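Local coordinates for protease (Penicillium cyclopium, PDB 5Z6O), which acts as a subtilisin-like serine protease of the proteinase K kind, cleaving peptide bonds in proteins and probably hydrolysing casein, gelatin and type IV collagen, at residues Gly54-Trp58 against Lys90-Ala96; Ser155-Leu159 against Thr249-Cys253; Val257-Lys263 against Thr273-Tyr277. One frame throughout, in Å; residues are numbered along the deposited sequence.

Contact 1: Gly54-Trp58 against Lys90-Ala96; sequences GRAEW and KKASVVA
The guanidinium group of Arg55 lies over the carbonyl of Lys90, with Lys90 O 3.0 Å above its plane and over its centre. CZ is the atom nearest to that oxygen, and none of the three nitrogens points an N-H well enough to bond it. The edge of the group does the bonding instead. NH2 donates to Ala92 O at 2.8 Å, with the oxygen 8° out of the guanidinium plane. The side chain gets there by a bend at chi3 (-74°), which sets one face against Lys90 O and its edge against Ala92 O. NH1 bonds Ala82 O and Ser84 OG, so the group is held on more than one side and its rotation is fixed.

Beyond Arg55 the chains pair as parallel strands. Val94 N donates to Arg55 O, Glu57 N to Val94 O at 2.9 Å, and Ala96 N to Glu57 O. The strands are the edge strand 56-61 and its neighbour 93-98 in the seven-stranded parallel sheet of the subtilisin fold. Helix 73-82 connects them in a beta-alpha-beta crossover, and its Ala78 and Ala82 pack on Val94.

Ala56, Val94, Trp58 and Ala96 share one face of the sheet. Ala56 CB is 4.2 Å from Val94 CB. Ala96 CB sits over the six-membered ring of Trp58, 4.1 Å from the ring centroid, as a CH-pi contact offset toward the rim; its closest ring atom is CE3. Trp58 reaches it with CG anti to the backbone N (chi1 -167°). On the other face Glu57 and Val95 run side by side, with Glu57 CG 3.9 Å from Val95 CG2. The carboxylate continues past the valine to a salt bridge with Arg125.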
loop_
_atom_site.group_PDB
_atom_site.type_symbol
_atom_site.label_atom_id
_atom_site.label_comp_id
_atom_site.label_asym_id
_atom_site.label_seq_id
_atom_site.Cartn_x
_atom_site.Cartn_y
_atom_site.Cartn_z
ATOM N N GLY A 54 18.040 -0.578 6.755
ATOM C CA GLY A 54 18.111 -1.807 7.511
ATOM C C GLY A 54 16.794 -2.364 8.007
ATOM O O GLY A 54 16.797 -3.421 8.638
ATOM N N ARG A 55 15.660 -1.708 7.733
ATOM C CA ARG A 55 14.384 -2.173 8.247
ATOM C C ARG A 55 13.691 -3.162 7.312
ATOM O O ARG A 55 12.644 -3.720 7.682
ATOM C CB ARG A 55 13.459 -0.981 8.491
ATOM C CG ARG A 55 13.982 -0.033 9.552
ATOM C CD ARG A 55 13.118 1.203 9.705
ATOM N NE ARG A 55 13.322 2.101 8.586
ATOM C CZ ARG A 55 12.410 2.318 7.651
ATOM N NH1 ARG A 55 12.667 3.186 6.682
ATOM N NH2 ARG A 55 11.206 1.733 7.747
ATOM N N ALA A 56 14.243 -3.411 6.137
ATOM C CA ALA A 56 13.660 -4.350 5.189
ATOM C C ALA A 56 14.377 -5.681 5.284
ATOM O O ALA A 56 15.611 -5.734 5.293
ATOM C CB ALA A 56 13.774 -3.814 3.749
ATOM N N GLU A 57 13.609 -6.762 5.311
ATOM C CA GLU A 57 14.209 -8.083 5.336
ATOM C C GLU A 57 13.532 -8.952 4.288
ATOM O O GLU A 57 12.414 -8.658 3.852
ATOM C CB GLU A 57 14.100 -8.715 6.741
ATOM C CG GLU A 57 12.733 -9.184 7.108
ATOM C CD GLU A 57 12.606 -9.584 8.596
ATOM O OE1 GLU A 57 13.074 -8.828 9.475
ATOM O OE2 GLU A 57 12.025 -10.658 8.878
ATOM N N TRP A 58 14.237 -9.997 3.843
ATOM C CA TRP A 58 13.706 -10.887 2.816
ATOM C C TRP A 58 12.859 -11.969 3.466
ATOM O O TRP A 58 13.342 -12.666 4.351
ATOM C CB TRP A 58 14.843 -11.538 2.020
ATOM C CG TRP A 58 14.335 -12.184 0.795
ATOM C CD1 TRP A 58 13.976 -13.501 0.632
ATOM C CD2 TRP A 58 14.113 -11.547 -0.461
ATOM N NE1 TRP A 58 13.536 -13.710 -0.661
ATOM C CE2 TRP A 58 13.599 -12.521 -1.341
ATOM C CE3 TRP A 58 14.262 -10.240 -0.918
ATOM C CZ2 TRP A 58 13.254 -12.218 -2.650
ATOM C CZ3 TRP A 58 13.947 -9.945 -2.217
ATOM C CH2 TRP A 58 13.434 -10.923 -3.072
ATOM N N LYS A 90 7.700 5.653 8.453
ATOM C CA LYS A 90 9.144 5.681 8.283
ATOM C C LYS A 90 9.900 4.807 9.281
ATOM O O LYS A 90 11.115 4.690 9.140
ATOM C CB LYS A 90 9.641 7.123 8.384
ATOM C CG LYS A 90 9.067 8.002 7.253
ATOM C CD LYS A 90 9.683 9.377 7.232
ATOM C CE LYS A 90 8.904 10.240 6.267
ATOM N NZ LYS A 90 9.230 9.993 4.849
ATOM N N LYS A 91 9.234 4.203 10.261
ATOM C CA LYS A 91 9.897 3.285 11.212
ATOM C C LYS A 91 9.328 1.883 11.184
ATOM O O LYS A 91 9.759 1.039 11.979
ATOM C CB LYS A 91 9.809 3.838 12.653
ATOM C CG LYS A 91 10.662 5.090 12.810
ATOM C CD LYS A 91 10.606 5.618 14.231
ATOM C CE LYS A 91 11.729 6.614 14.484
ATOM N NZ LYS A 91 11.513 7.209 15.847
ATOM N N ALA A 92 8.402 1.601 10.275
ATOM C CA ALA A 92 7.824 0.262 10.173
ATOM C C ALA A 92 8.881 -0.722 9.690
ATOM O O ALA A 92 9.898 -0.339 9.095
ATOM C CB ALA A 92 6.614 0.267 9.211
ATOM N N SER A 93 8.645 -2.006 9.976
ATOM C CA SER A 93 9.431 -3.092 9.399
ATOM C C SER A 93 8.788 -3.557 8.097
ATOM O O SER A 93 7.563 -3.558 7.963
ATOM C CB SER A 93 9.519 -4.281 10.351
ATOM O OG SER A 93 10.060 -3.903 11.603
ATOM N N VAL A 94 9.629 -3.974 7.145
ATOM C CA VAL A 94 9.176 -4.348 5.804
ATOM C C VAL A 94 9.701 -5.734 5.480
ATOM O O VAL A 94 10.880 -6.007 5.711
ATOM C CB VAL A 94 9.667 -3.352 4.739
ATOM C CG1 VAL A 94 9.175 -3.770 3.387
ATOM C CG2 VAL A 94 9.159 -2.033 5.050
ATOM N N VAL A 95 8.842 -6.602 4.926
ATOM C CA VAL A 95 9.217 -7.970 4.603
ATOM C C VAL A 95 8.913 -8.216 3.128
ATOM O O VAL A 95 7.776 -8.033 2.683
ATOM C CB VAL A 95 8.486 -8.990 5.492
ATOM C CG1 VAL A 95 8.917 -10.384 5.121
ATOM C CG2 VAL A 95 8.813 -8.751 6.962
ATOM N N ALA A 96 9.929 -8.624 2.364
ATOM C CA ALA A 96 9.728 -8.863 0.943
ATOM C C ALA A 96 9.076 -10.216 0.749
ATOM O O ALA A 96 9.614 -11.233 1.208
ATOM C CB ALA A 96 11.064 -8.854 0.198
#

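Contact 2: Ser155-Leu159 against Thr249-Cys253; sequences SGVFL and TSSAC
Residues 249-253 of helix 249-259 run beside strand 157-162, with the short axes 7.1 Å apart at closest approach and 24° between their directions. Gly156, at positive phi, is the C-prime residue of a Schellman motif that ends helix 143-154, and the chain passes from there straight into the strand. Thr249 meets this turn. Its CG2 lies 3.0 Å from Gly156 O and 3.5 Å from Phe158 N. Its OG1 is 3.2 Å from Gly156 O. The hydroxyl stands between the backbone N and the carbonyl carbon (chi1 59°), which leaves CG2 to lie against the strand backbone.

Phe158 makes the rest of the contact. CD1 is 3.6 Å from Ala252 CB, which approaches the ring obliquely. CE1 is 3.6 Å from Cys253 N and 3.9 Å from Cys253 CB. Cys253 N and Thr249 O both lie at the ring edge, near its plane. Val234, Ala238 and Met242 of helix 227-245 also touch Phe158, so the ring is buried between two helices and the central sheet.

Cys253 is joined to Cys182 of the next strand by a disulfide. This part of the helix is therefore tied covalently to the sheet, while its fit against Phe158 rests mainly on apolar contacts and shape.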
loop_
_atom_site.group_PDB
_atom_site.type_symbol
_atom_site.label_atom_id
_atom_site.label_comp_id
_atom_site.label_asym_id
_atom_site.label_seq_id
_atom_site.Cartn_x
_atom_site.Cartn_y
_atom_site.Cartn_z
ATOM N N SER A 155 -7.283 -13.721 9.349
ATOM C CA SER A 155 -6.147 -14.161 10.164
ATOM C C SER A 155 -5.431 -13.021 10.875
ATOM O O SER A 155 -4.358 -13.258 11.439
ATOM C CB SER A 155 -5.135 -14.904 9.311
ATOM O OG SER A 155 -5.781 -15.989 8.694
ATOM N N GLY A 156 -6.004 -11.811 10.863
ATOM C CA GLY A 156 -5.435 -10.685 11.582
ATOM C C GLY A 156 -4.389 -9.864 10.842
ATOM O O GLY A 156 -3.532 -9.241 11.490
ATOM N N VAL A 157 -4.410 -9.843 9.507
ATOM C CA VAL A 157 -3.495 -9.021 8.711
ATOM C C VAL A 157 -4.330 -8.056 7.858
ATOM O O VAL A 157 -5.179 -8.496 7.079
ATOM C CB VAL A 157 -2.579 -9.881 7.823
ATOM C CG1 VAL A 157 -1.611 -9.000 7.006
ATOM C CG2 VAL A 157 -1.732 -10.855 8.651
ATOM N N PHE A 158 -4.088 -6.745 8.010
ATOM C CA PHE A 158 -4.798 -5.745 7.217
ATOM C C PHE A 158 -4.303 -5.856 5.784
ATOM O O PHE A 158 -3.114 -6.078 5.554
ATOM C CB PHE A 158 -4.530 -4.348 7.779
ATOM C CG PHE A 158 -4.923 -3.212 6.845
ATOM C CD1 PHE A 158 -6.198 -2.681 6.853
ATOM C CD2 PHE A 158 -3.992 -2.690 5.961
ATOM C CE1 PHE A 158 -6.537 -1.631 5.997
ATOM C CE2 PHE A 158 -4.305 -1.642 5.118
ATOM C CZ PHE A 158 -5.573 -1.106 5.137
ATOM N N LEU A 159 -5.212 -5.718 4.809
ATOM C CA LEU A 159 -4.804 -5.965 3.434
ATOM C C LEU A 159 -5.249 -4.800 2.564
ATOM O O LEU A 159 -6.452 -4.572 2.389
ATOM C CB LEU A 159 -5.364 -7.309 2.939
ATOM C CG LEU A 159 -5.071 -7.672 1.472
ATOM C CD1 LEU A 159 -3.586 -7.506 1.111
ATOM C CD2 LEU A 159 -5.535 -9.106 1.242
ATOM N N THR A 249 -6.001 -4.692 12.996
ATOM C CA THR A 249 -6.111 -4.970 11.562
ATOM C C THR A 249 -7.563 -5.017 11.073
ATOM O O THR A 249 -7.874 -4.508 9.995
ATOM C CB THR A 249 -5.425 -6.293 11.217
ATOM O OG1 THR A 249 -6.021 -7.363 11.963
ATOM C CG2 THR A 249 -3.957 -6.264 11.505
ATOM N N SER A 250 -8.474 -5.619 11.848
ATOM C CA SER A 250 -9.853 -5.764 11.377
ATOM C C SER A 250 -10.597 -4.435 11.295
ATOM O O SER A 250 -11.541 -4.327 10.509
ATOM C CB SER A 250 -10.626 -6.758 12.271
ATOM O OG SER A 250 -10.559 -6.395 13.649
ATOM N N SER A 251 -10.171 -3.406 12.033
ATOM C CA SER A 251 -10.856 -2.114 12.063
ATOM C C SER A 251 -10.125 -1.023 11.277
ATOM O O SER A 251 -10.615 0.122 11.204
ATOM C CB SER A 251 -11.052 -1.660 13.524
ATOM O OG SER A 251 -12.044 -2.475 14.179
ATOM N N ALA A 252 -8.947 -1.337 10.721
ATOM C CA ALA A 252 -8.093 -0.282 10.184
ATOM C C ALA A 252 -8.684 0.316 8.908
ATOM O O ALA A 252 -8.594 1.530 8.688
ATOM C CB ALA A 252 -6.689 -0.837 9.961
ATOM N N CYS A 253 -9.299 -0.503 8.039
ATOM C CA CYS A 253 -9.855 0.112 6.832
ATOM C C CYS A 253 -10.976 1.059 7.212
ATOM O O CYS A 253 -11.056 2.189 6.702
ATOM C CB CYS A 253 -10.345 -0.973 5.855
ATOM S SG CYS A 253 -10.763 -0.346 4.203
#

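Contact 3: Val257-Lys263 against Thr273-Tyr277; sequences VQDAITK and TKLLY
A short beta hairpin near the C-terminal end of the chain, with two weakly bonded strands at about 261-262 and 274-275, forms this contact together with the end of helix 249-259. Its pairing is limited. Ile261 and Leu275 are an antiparallel hydrogen-bonded pair: Leu275 N donates to Ile261 O at 2.8 Å and Ile261 N to Leu275 O at 3.2 Å. Lys263 N to Thr273 O adds a weak, bent bond.

Lys274 reaches back from the hairpin to the helix end. Its chain is extended as far as CE and bends at chi4 (-109°), which brings NZ over the last turn. NZ donates to Val257 O at 2.8 Å and to Ala260 O at 3.2 Å. NZ sits 20° out of the Val257 carbonyl plane, and above that of Ala260. The ammonium lies at the C-terminal end of the helix, where the helix dipole would probably favour its positive charge. On the way the Lys274 and Val257 side chains cross at about a right angle, CD against CG1, and Lys274 CB packs on Ala260 CB. Replacing Lys274 by a methionine would probably leave Val257 O and Ala260 O without this shared donor.

Ile261 CD1 lies over one face of the Tyr277 ring, 4.0 Å from its centroid, in a CH-pi contact. Asp259 O is at the ring edge, 3.6 Å from Tyr277 CD2. The tyrosine hydroxyl bonds Asn281 N.

Backbone hydrogen bonds between Tyr206 and both Lys274 and Leu276 lay the second strand along edge strand 205-208 of the central sheet. Leu276 packs on helix 227-245 through His233, Val234 and Ala237, while Lys263 and Leu275 touch Arg15 of helix 11-16.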
loop_
_atom_site.group_PDB
_atom_site.type_symbol
_atom_site.label_atom_id
_atom_site.label_comp_id
_atom_site.label_asym_id
_atom_site.label_seq_id
_atom_site.Cartn_x
_atom_site.Cartn_y
_atom_site.Cartn_z
ATOM N N VAL A 257 -11.191 5.088 6.495
ATOM C CA VAL A 257 -12.285 5.696 5.746
ATOM C C VAL A 257 -12.943 6.810 6.566
ATOM O O VAL A 257 -13.329 7.862 6.028
ATOM C CB VAL A 257 -13.304 4.619 5.301
ATOM C CG1 VAL A 257 -14.581 5.282 4.808
ATOM C CG2 VAL A 257 -12.671 3.644 4.249
ATOM N N GLN A 258 -13.034 6.615 7.890
ATOM C CA GLN A 258 -13.620 7.615 8.780
ATOM C C GLN A 258 -12.781 8.891 8.808
ATOM O O GLN A 258 -13.324 10.000 8.842
ATOM C CB GLN A 258 -13.749 7.020 10.193
ATOM C CG GLN A 258 -14.296 7.963 11.215
ATOM C CD GLN A 258 -14.401 7.328 12.594
ATOM O OE1 GLN A 258 -13.482 6.640 13.054
ATOM N NE2 GLN A 258 -15.533 7.560 13.262
ATOM N N ASP A 259 -11.452 8.748 8.825
ATOM C CA ASP A 259 -10.536 9.907 8.819
ATOM C C ASP A 259 -10.498 10.620 7.469
ATOM O O ASP A 259 -10.110 11.793 7.398
ATOM C CB ASP A 259 -9.107 9.435 9.106
ATOM C CG ASP A 259 -8.694 9.529 10.551
ATOM O OD1 ASP A 259 -9.196 10.381 11.333
ATOM O OD2 ASP A 259 -7.742 8.766 10.878
ATOM N N ALA A 260 -10.788 9.917 6.384
ATOM C CA ALA A 260 -10.588 10.467 5.029
ATOM C C ALA A 260 -11.509 11.662 4.766
ATOM O O ALA A 260 -12.611 11.749 5.299
ATOM C CB ALA A 260 -10.860 9.361 3.979
ATOM N N ILE A 261 -11.065 12.570 3.899
ATOM C CA ILE A 261 -11.786 13.808 3.576
ATOM C C ILE A 261 -12.395 13.700 2.189
ATOM O O ILE A 261 -11.814 13.093 1.286
ATOM C CB ILE A 261 -10.848 15.023 3.675
ATOM C CG1 ILE A 261 -10.326 15.088 5.101
ATOM C CG2 ILE A 261 -11.607 16.276 3.400
ATOM C CD1 ILE A 261 -9.331 16.153 5.321
ATOM N N THR A 262 -13.589 14.277 2.013
ATOM C CA THR A 262 -14.250 14.152 0.720
ATOM C C THR A 262 -13.649 15.189 -0.231
ATOM O O THR A 262 -14.155 16.299 -0.434
ATOM C CB THR A 262 -15.756 14.305 0.899
ATOM O OG1 THR A 262 -16.271 13.147 1.573
ATOM C CG2 THR A 262 -16.433 14.401 -0.410
ATOM N N LYS A 263 -12.510 14.823 -0.825
ATOM C CA LYS A 263 -11.758 15.775 -1.613
ATOM C C LYS A 263 -11.718 15.505 -3.095
ATOM O O LYS A 263 -11.238 16.366 -3.824
ATOM C CB LYS A 263 -10.300 15.815 -1.150
ATOM C CG LYS A 263 -10.210 16.174 0.218
ATOM C CD LYS A 263 -10.835 17.553 0.380
ATOM C CE LYS A 263 -9.873 18.742 0.144
ATOM N NZ LYS A 263 -10.420 19.787 -0.806
ATOM N N THR A 273 -15.755 9.612 -2.881
ATOM C CA THR A 273 -14.835 10.691 -3.175
ATOM C C THR A 273 -13.882 10.952 -2.015
ATOM O O THR A 273 -13.248 12.003 -1.990
ATOM C CB THR A 273 -15.604 11.956 -3.540
ATOM O OG1 THR A 273 -16.364 12.377 -2.413
ATOM C CG2 THR A 273 -16.575 11.648 -4.636
ATOM N N LYS A 274 -13.734 9.986 -1.104
ATOM C CA LYS A 274 -12.867 10.121 0.065
ATOM C C LYS A 274 -11.409 9.923 -0.313
ATOM O O LYS A 274 -11.080 9.054 -1.118
ATOM C CB LYS A 274 -13.248 9.102 1.147
ATOM C CG LYS A 274 -14.440 9.629 1.983
ATOM C CD LYS A 274 -14.810 8.732 3.137
ATOM C CE LYS A 274 -15.781 9.454 4.109
ATOM N NZ LYS A 274 -15.170 9.837 5.445
ATOM N N LEU A 275 -10.563 10.769 0.252
ATOM C CA LEU A 275 -9.121 10.775 -0.009
ATOM C C LEU A 275 -8.376 10.548 1.301
ATOM O O LEU A 275 -8.668 11.217 2.296
ATOM C CB LEU A 275 -8.694 12.121 -0.607
ATOM C CG LEU A 275 -7.145 12.252 -0.802
ATOM C CD1 LEU A 275 -6.605 11.196 -1.767
ATOM C CD2 LEU A 275 -6.856 13.652 -1.339
ATOM N N LEU A 276 -7.366 9.668 1.280
ATOM C CA LEU A 276 -6.555 9.365 2.461
ATOM C C LEU A 276 -6.081 10.631 3.173
ATOM O O LEU A 276 -5.506 11.521 2.552
ATOM C CB LEU A 276 -5.329 8.567 2.014
ATOM C CG LEU A 276 -4.297 8.101 3.072
ATOM C CD1 LEU A 276 -5.016 7.230 4.121
ATOM C CD2 LEU A 276 -3.159 7.352 2.343
ATOM N N TYR A 277 -6.255 10.651 4.499
ATOM C CA TYR A 277 -5.803 11.740 5.374
ATOM C C TYR A 277 -5.337 11.128 6.685
ATOM O O TYR A 277 -6.053 10.294 7.240
ATOM C CB TYR A 277 -6.955 12.710 5.628
ATOM C CG TYR A 277 -6.594 13.818 6.568
ATOM C CD1 TYR A 277 -5.579 14.718 6.252
ATOM C CD2 TYR A 277 -7.257 13.963 7.774
ATOM C CE1 TYR A 277 -5.236 15.754 7.156
ATOM C CE2 TYR A 277 -6.943 14.974 8.648
ATOM C CZ TYR A 277 -5.934 15.857 8.346
ATOM O OH TYR A 277 -5.629 16.861 9.247
#

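Overall arrangement
Contacts 1 and 2 reach the same parallel sheet at different strands, with centres 19 Å apart and nearest atoms about 10 Å apart. Contact 1 is at one edge of that sheet; contact 3 lies by the other edge strand, 205-208. Their centres are 27 Å apart, on opposite sides of the chain's centre. Contacts 2 and 3 share helix 249-259, with centres 18 Å apart. A bound calcium ion is about 5 Å from the Cys253 side chain and about 7 Å from that of Val257. Contacts 2 and 3 lie away from the active site. In contact 1 the Ala96 side chain is about 8 Å from that of Asp42, a probable charge relay residue that also lines the pocket of the bound phenylmethanesulfonic acid.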